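Local coordinates for protein stn1 (Schizosaccharomyces pombe, PDB 3KF6) that binds single-stranded telomeric DNA, pairs with Ten1 and is required for telomere maintenance, at residues F41-V53 with R139-K151. Numbering follows the deposited sequence.
Sequences FWMGFPIRWIQIV and RMRYKKNLTKISK
Leu146 of helix 139-151 reaches into the beta hairpin 41-47, where Trp42, Met43 and Phe45 surround it. Leu146 CB is pressed by Met43 CE at 3.5 Å, tighter than usual for two carbons; beyond CG the branches part, CD1 going to Trp42 CZ3 (3.6 Å) and CD2 to Phe45 CE1. Leu146 O meets the edge of the Phe45 ring, with Ile149 CG2 by Phe45 CZ. Met43 sits at the type I' turn; its chain bends at chi3 (-83°), which lays CE over the centre of the Trp42 ring while SD passes Thr147 OG1 at 3.5 Å. At the turn itself Ser150 OG, anti to its own backbone N, donates to Met43 O (3.1 Å).

At the far end, Arg139 runs extended from CG to NE and brings its guanidinium to strand 49-53. Arg139 NH2 donates to Gln51 OE1 (2.9 Å) and, weakly, to Gln51 O (3.0 Å); the side-chain amide of Gln51 and the guanidinium lie nearly coplanar, 10° apart. A water between Gln51 OE1 and Arg139 NH1 closes a second link, and Val53 CG2 lies over one guanidinium face. NE and NH1 also bond Met21 O and Ala135 O; a leucine here would probably cost Gln51 OE1 its guanidinium donor and Met21 O the NE bond, breaking the side-chain link to strand 49-53.

Lys143 forms salt bridges with Asp25 and with the C-terminal carboxylate of Asp105 of the Ten1 chain. The contact thus joins the C-terminal helix 130-153 to the small hairpin and to the first long strand of the OB barrel, 49-62, which follows it.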
loop_
_atom_site.group_PDB
_atom_site.type_symbol
_atom_site.label_atom_id
_atom_site.label_comp_id
_atom_site.label_asym_id
_atom_site.label_seq_id
_atom_site.Cartn_x
_atom_site.Cartn_y
_atom_site.Cartn_z
ATOM N N PHE A 41 -12.642 17.830 -6.744
ATOM C CA PHE A 41 -13.200 17.227 -7.945
ATOM C C PHE A 41 -12.267 16.230 -8.612
ATOM O O PHE A 41 -11.089 16.506 -8.833
ATOM C CB PHE A 41 -13.609 18.310 -8.946
ATOM C CG PHE A 41 -14.715 19.196 -8.450
ATOM C CD1 PHE A 41 -14.448 20.219 -7.546
ATOM C CD2 PHE A 41 -16.026 18.986 -8.858
ATOM C CE1 PHE A 41 -15.478 21.022 -7.053
ATOM C CE2 PHE A 41 -17.063 19.783 -8.371
ATOM C CZ PHE A 41 -16.786 20.799 -7.467
ATOM N N TRP A 42 -12.813 15.059 -8.924
ATOM C CA TRP A 42 -12.063 13.996 -9.579
ATOM C C TRP A 42 -12.834 13.613 -10.835
ATOM O O TRP A 42 -13.955 13.113 -10.754
ATOM C CB TRP A 42 -11.922 12.795 -8.633
ATOM C CG TRP A 42 -11.072 11.677 -9.180
ATOM C CD1 TRP A 42 -9.927 11.800 -9.915
ATOM C CD2 TRP A 42 -11.288 10.270 -9.008
ATOM N NE1 TRP A 42 -9.418 10.555 -10.213
ATOM C CE2 TRP A 42 -10.234 9.599 -9.669
ATOM C CE3 TRP A 42 -12.271 9.510 -8.359
ATOM C CZ2 TRP A 42 -10.134 8.203 -9.699
ATOM C CZ3 TRP A 42 -12.171 8.121 -8.389
ATOM C CH2 TRP A 42 -11.109 7.485 -9.056
ATOM N N MET A 43 -12.232 13.863 -11.993
ATOM C CA MET A 43 -12.864 13.575 -13.275
ATOM C C MET A 43 -14.181 14.337 -13.391
ATOM O O MET A 43 -15.113 13.888 -14.059
ATOM C CB MET A 43 -13.118 12.072 -13.432
ATOM C CG MET A 43 -11.856 11.231 -13.483
ATOM S SD MET A 43 -12.191 9.527 -13.983
ATOM C CE MET A 43 -12.680 8.806 -12.421
ATOM N N GLY A 44 -14.246 15.493 -12.733
ATOM C CA GLY A 44 -15.445 16.313 -12.775
ATOM C C GLY A 44 -16.448 15.983 -11.687
ATOM O O GLY A 44 -17.435 16.694 -11.505
ATOM N N PHE A 45 -16.193 14.903 -10.958
ATOM C CA PHE A 45 -17.084 14.472 -9.889
ATOM C C PHE A 45 -16.684 15.073 -8.545
ATOM O O PHE A 45 -15.502 15.121 -8.208
ATOM C CB PHE A 45 -17.067 12.946 -9.790
ATOM C CG PHE A 45 -17.544 12.250 -11.037
ATOM C CD1 PHE A 45 -16.975 11.044 -11.435
ATOM C CD2 PHE A 45 -18.573 12.789 -11.805
ATOM C CE1 PHE A 45 -17.423 10.384 -12.579
ATOM C CE2 PHE A 45 -19.028 12.137 -12.948
ATOM C CZ PHE A 45 -18.453 10.933 -13.336
ATOM N N PRO A 46 -17.666 15.552 -7.765
ATOM C CA PRO A 46 -17.373 16.141 -6.455
ATOM C C PRO A 46 -16.981 15.058 -5.451
ATOM O O PRO A 46 -17.702 14.077 -5.276
ATOM C CB PRO A 46 -18.680 16.838 -6.091
ATOM C CG PRO A 46 -19.710 15.966 -6.740
ATOM C CD PRO A 46 -19.097 15.688 -8.092
ATOM N N ILE A 47 -15.840 15.236 -4.798
ATOM C CA ILE A 47 -15.355 14.250 -3.836
ATOM C C ILE A 47 -15.015 14.858 -2.479
ATOM O O ILE A 47 -14.374 15.907 -2.399
ATOM C CB ILE A 47 -14.086 13.536 -4.367
ATOM C CG1 ILE A 47 -14.396 12.819 -5.684
ATOM C CG2 ILE A 47 -13.576 12.537 -3.335
ATOM C CD1 ILE A 47 -15.402 11.696 -5.556
ATOM N N ARG A 48 -15.435 14.179 -1.416
ATOM C CA ARG A 48 -15.165 14.627 -0.056
ATOM C C ARG A 48 -14.744 13.446 0.816
ATOM O O ARG A 48 -13.683 13.475 1.445
ATOM C CB ARG A 48 -16.409 15.301 0.539
ATOM C CG ARG A 48 -16.240 15.791 1.980
ATOM C CD ARG A 48 -17.444 16.627 2.416
ATOM N NE ARG A 48 -17.452 16.926 3.849
ATOM C CZ ARG A 48 -16.554 17.684 4.474
ATOM N NH1 ARG A 48 -15.556 18.238 3.800
ATOM N NH2 ARG A 48 -16.659 17.892 5.781
ATOM N N TRP A 49 -15.572 12.405 0.845
ATOM C CA TRP A 49 -15.282 11.222 1.652
ATOM C C TRP A 49 -14.621 10.138 0.807
ATOM O O TRP A 49 -15.142 9.745 -0.239
ATOM C CB TRP A 49 -16.563 10.702 2.295
ATOM C CG TRP A 49 -17.163 11.707 3.237
ATOM C CD1 TRP A 49 -18.227 12.532 2.994
ATOM C CD2 TRP A 49 -16.689 12.041 4.547
ATOM N NE1 TRP A 49 -18.444 13.362 4.076
ATOM C CE2 TRP A 49 -17.512 13.080 5.041
ATOM C CE3 TRP A 49 -15.643 11.564 5.351
ATOM C CZ2 TRP A 49 -17.321 13.648 6.305
ATOM C CZ3 TRP A 49 -15.454 12.133 6.608
ATOM C CH2 TRP A 49 -16.291 13.163 7.070
ATOM N N ILE A 50 -13.477 9.655 1.288
ATOM C CA ILE A 50 -12.681 8.658 0.573
ATOM C C ILE A 50 -12.207 7.509 1.460
ATOM O O ILE A 50 -12.084 7.654 2.678
ATOM C CB ILE A 50 -11.429 9.336 -0.034
ATOM C CG1 ILE A 50 -11.859 10.460 -0.977
ATOM C CG2 ILE A 50 -10.569 8.319 -0.769
ATOM C CD1 ILE A 50 -10.714 11.302 -1.470
ATOM N N GLN A 51 -11.932 6.367 0.831
ATOM C CA GLN A 51 -11.424 5.201 1.544
ATOM C C GLN A 51 -10.146 4.755 0.835
ATOM O O GLN A 51 -10.110 4.672 -0.396
ATOM C CB GLN A 51 -12.438 4.056 1.506
ATOM C CG GLN A 51 -12.030 2.842 2.340
ATOM C CD GLN A 51 -12.790 1.586 1.948
ATOM O OE1 GLN A 51 -12.602 1.051 0.855
ATOM N NE2 GLN A 51 -13.659 1.113 2.836
ATOM N N ILE A 52 -9.100 4.484 1.607
ATOM C CA ILE A 52 -7.845 4.014 1.036
ATOM C C ILE A 52 -7.391 2.768 1.788
ATOM O O ILE A 52 -7.800 2.534 2.931
ATOM C CB ILE A 52 -6.728 5.107 1.077
ATOM C CG1 ILE A 52 -6.423 5.542 2.514
ATOM C CG2 ILE A 52 -7.160 6.316 0.261
ATOM C CD1 ILE A 52 -5.346 4.734 3.179
ATOM N N VAL A 53 -6.571 1.954 1.129
ATOM C CA VAL A 53 -6.068 0.727 1.732
ATOM C C VAL A 53 -4.602 0.545 1.368
ATOM O O VAL A 53 -4.242 0.587 0.188
ATOM C CB VAL A 53 -6.837 -0.519 1.221
ATOM C CG1 VAL A 53 -6.193 -1.781 1.778
ATOM C CG2 VAL A 53 -8.301 -0.452 1.636
ATOM N N ARG A 139 -11.165 -0.899 -6.284
ATOM C CA ARG A 139 -10.713 0.392 -6.787
ATOM C C ARG A 139 -10.573 0.471 -8.302
ATOM O O ARG A 139 -10.887 1.497 -8.902
ATOM C CB ARG A 139 -9.405 0.779 -6.096
ATOM C CG ARG A 139 -9.680 1.243 -4.676
ATOM C CD ARG A 139 -8.483 1.208 -3.741
ATOM N NE ARG A 139 -8.913 1.726 -2.446
ATOM C CZ ARG A 139 -9.740 1.094 -1.616
ATOM N NH1 ARG A 139 -10.221 -0.110 -1.918
ATOM N NH2 ARG A 139 -10.144 1.699 -0.506
ATOM N N MET A 140 -10.109 -0.601 -8.930
ATOM C CA MET A 140 -9.973 -0.575 -10.378
ATOM C C MET A 140 -11.355 -0.562 -11.032
ATOM O O MET A 140 -11.568 0.125 -12.033
ATOM C CB MET A 140 -9.141 -1.767 -10.860
ATOM C CG MET A 140 -7.663 -1.634 -10.509
ATOM S SD MET A 140 -6.632 -2.989 -11.138
ATOM C CE MET A 140 -7.010 -4.254 -9.918
ATOM N N ARG A 141 -12.295 -1.296 -10.450
ATOM C CA ARG A 141 -13.650 -1.348 -10.986
ATOM C C ARG A 141 -14.330 0.010 -10.822
ATOM O O ARG A 141 -14.987 0.502 -11.741
ATOM C CB ARG A 141 -14.464 -2.429 -10.270
ATOM C CG ARG A 141 -15.845 -2.655 -10.872
ATOM C CD ARG A 141 -16.617 -3.735 -10.127
ATOM N NE ARG A 141 -17.903 -4.009 -10.760
ATOM C CZ ARG A 141 -18.801 -4.873 -10.295
ATOM N NH1 ARG A 141 -18.557 -5.556 -9.185
ATOM N NH2 ARG A 141 -19.942 -5.057 -10.946
ATOM N N TYR A 142 -14.164 0.615 -9.649
ATOM C CA TYR A 142 -14.765 1.914 -9.371
ATOM C C TYR A 142 -14.222 2.977 -10.321
ATOM O O TYR A 142 -14.986 3.757 -10.898
ATOM C CB TYR A 142 -14.485 2.315 -7.920
ATOM C CG TYR A 142 -15.294 3.497 -7.438
ATOM C CD1 TYR A 142 -14.713 4.753 -7.294
ATOM C CD2 TYR A 142 -16.645 3.355 -7.123
ATOM C CE1 TYR A 142 -15.458 5.845 -6.844
ATOM C CE2 TYR A 142 -17.397 4.438 -6.675
ATOM C CZ TYR A 142 -16.796 5.677 -6.538
ATOM O OH TYR A 142 -17.540 6.742 -6.092
ATOM N N LYS A 143 -12.904 3.008 -10.489
ATOM C CA LYS A 143 -12.284 3.987 -11.375
ATOM C C LYS A 143 -12.740 3.809 -12.821
ATOM O O LYS A 143 -12.972 4.786 -13.531
ATOM C CB LYS A 143 -10.758 3.886 -11.304
ATOM C CG LYS A 143 -10.037 4.911 -12.168
ATOM C CD LYS A 143 -8.548 4.923 -11.858
ATOM C CE LYS A 143 -7.836 6.086 -12.536
ATOM N NZ LYS A 143 -6.381 6.087 -12.214
ATOM N N LYS A 144 -12.860 2.563 -13.264
ATOM C CA LYS A 144 -13.286 2.308 -14.636
ATOM C C LYS A 144 -14.708 2.804 -14.866
ATOM O O LYS A 144 -14.994 3.426 -15.892
ATOM C CB LYS A 144 -13.172 0.820 -14.961
ATOM C CG LYS A 144 -11.730 0.368 -15.132
ATOM C CD LYS A 144 -11.612 -1.138 -15.313
ATOM C CE LYS A 144 -10.151 -1.540 -15.468
ATOM N NZ LYS A 144 -9.965 -3.015 -15.435
ATOM N N ASN A 145 -15.593 2.550 -13.910
ATOM C CA ASN A 145 -16.974 2.995 -14.042
ATOM C C ASN A 145 -17.090 4.516 -14.030
ATOM O O ASN A 145 -17.811 5.092 -14.847
ATOM C CB ASN A 145 -17.845 2.391 -12.940
ATOM C CG ASN A 145 -18.191 0.940 -13.207
ATOM O OD1 ASN A 145 -18.489 0.565 -14.343
ATOM N ND2 ASN A 145 -18.165 0.117 -12.167
ATOM N N LEU A 146 -16.386 5.176 -13.115
ATOM C CA LEU A 146 -16.455 6.632 -13.069
ATOM C C LEU A 146 -15.897 7.247 -14.349
ATOM O O LEU A 146 -16.409 8.257 -14.831
ATOM C CB LEU A 146 -15.699 7.184 -11.857
ATOM C CG LEU A 146 -16.357 7.024 -10.484
ATOM C CD1 LEU A 146 -15.607 7.885 -9.469
ATOM C CD2 LEU A 146 -17.813 7.459 -10.544
ATOM N N THR A 147 -14.856 6.633 -14.903
ATOM C CA THR A 147 -14.245 7.129 -16.134
ATOM C C THR A 147 -15.243 7.073 -17.292
ATOM O O THR A 147 -15.332 8.012 -18.084
ATOM C CB THR A 147 -12.996 6.304 -16.515
ATOM O OG1 THR A 147 -12.029 6.376 -15.460
ATOM C CG2 THR A 147 -12.373 6.841 -17.796
ATOM N N LYS A 148 -15.990 5.975 -17.385
ATOM C CA LYS A 148 -16.981 5.808 -18.443
ATOM C C LYS A 148 -18.091 6.844 -18.312
ATOM O O LYS A 148 -18.503 7.458 -19.298
ATOM C CB LYS A 148 -17.576 4.393 -18.402
ATOM C CG LYS A 148 -16.570 3.282 -18.647
ATOM C CD LYS A 148 -17.248 1.923 -18.701
ATOM C CE LYS A 148 -16.240 0.829 -19.009
ATOM N NZ LYS A 148 -16.885 -0.502 -19.153
ATOM N N ILE A 149 -18.572 7.025 -17.087
ATOM C CA ILE A 149 -19.630 7.991 -16.819
ATOM C C ILE A 149 -19.164 9.388 -17.197
ATOM O O ILE A 149 -19.882 10.138 -17.856
ATOM C CB ILE A 149 -20.020 7.993 -15.328
ATOM C CG1 ILE A 149 -20.588 6.629 -14.941
ATOM C CG2 ILE A 149 -21.035 9.095 -15.054
ATOM C CD1 ILE A 149 -20.855 6.480 -13.459
ATOM N N SER A 150 -17.948 9.728 -16.781
ATOM C CA SER A 150 -17.376 11.035 -17.075
ATOM C C SER A 150 -17.264 11.268 -18.576
ATOM O O SER A 150 -17.487 12.379 -19.054
ATOM C CB SER A 150 -15.994 11.162 -16.431
ATOM O OG SER A 150 -15.391 12.400 -16.760
ATOM N N LYS A 151 -16.920 10.217 -19.316
ATOM C CA LYS A 151 -16.776 10.318 -20.764
ATOM C C LYS A 151 -18.120 10.450 -21.474
ATOM O O LYS A 151 -18.206 11.072 -22.536
ATOM C CB LYS A 151 -16.029 9.099 -21.312
ATOM C CG LYS A 151 -14.584 8.991 -20.848
ATOM C CD LYS A 151 -13.882 7.813 -21.509
ATOM C CE LYS A 151 -12.439 7.700 -21.050
ATOM N NZ LYS A 151 -11.729 6.574 -21.715
HETATM O O HOH W 1 -11.895 -1.482 -0.090
#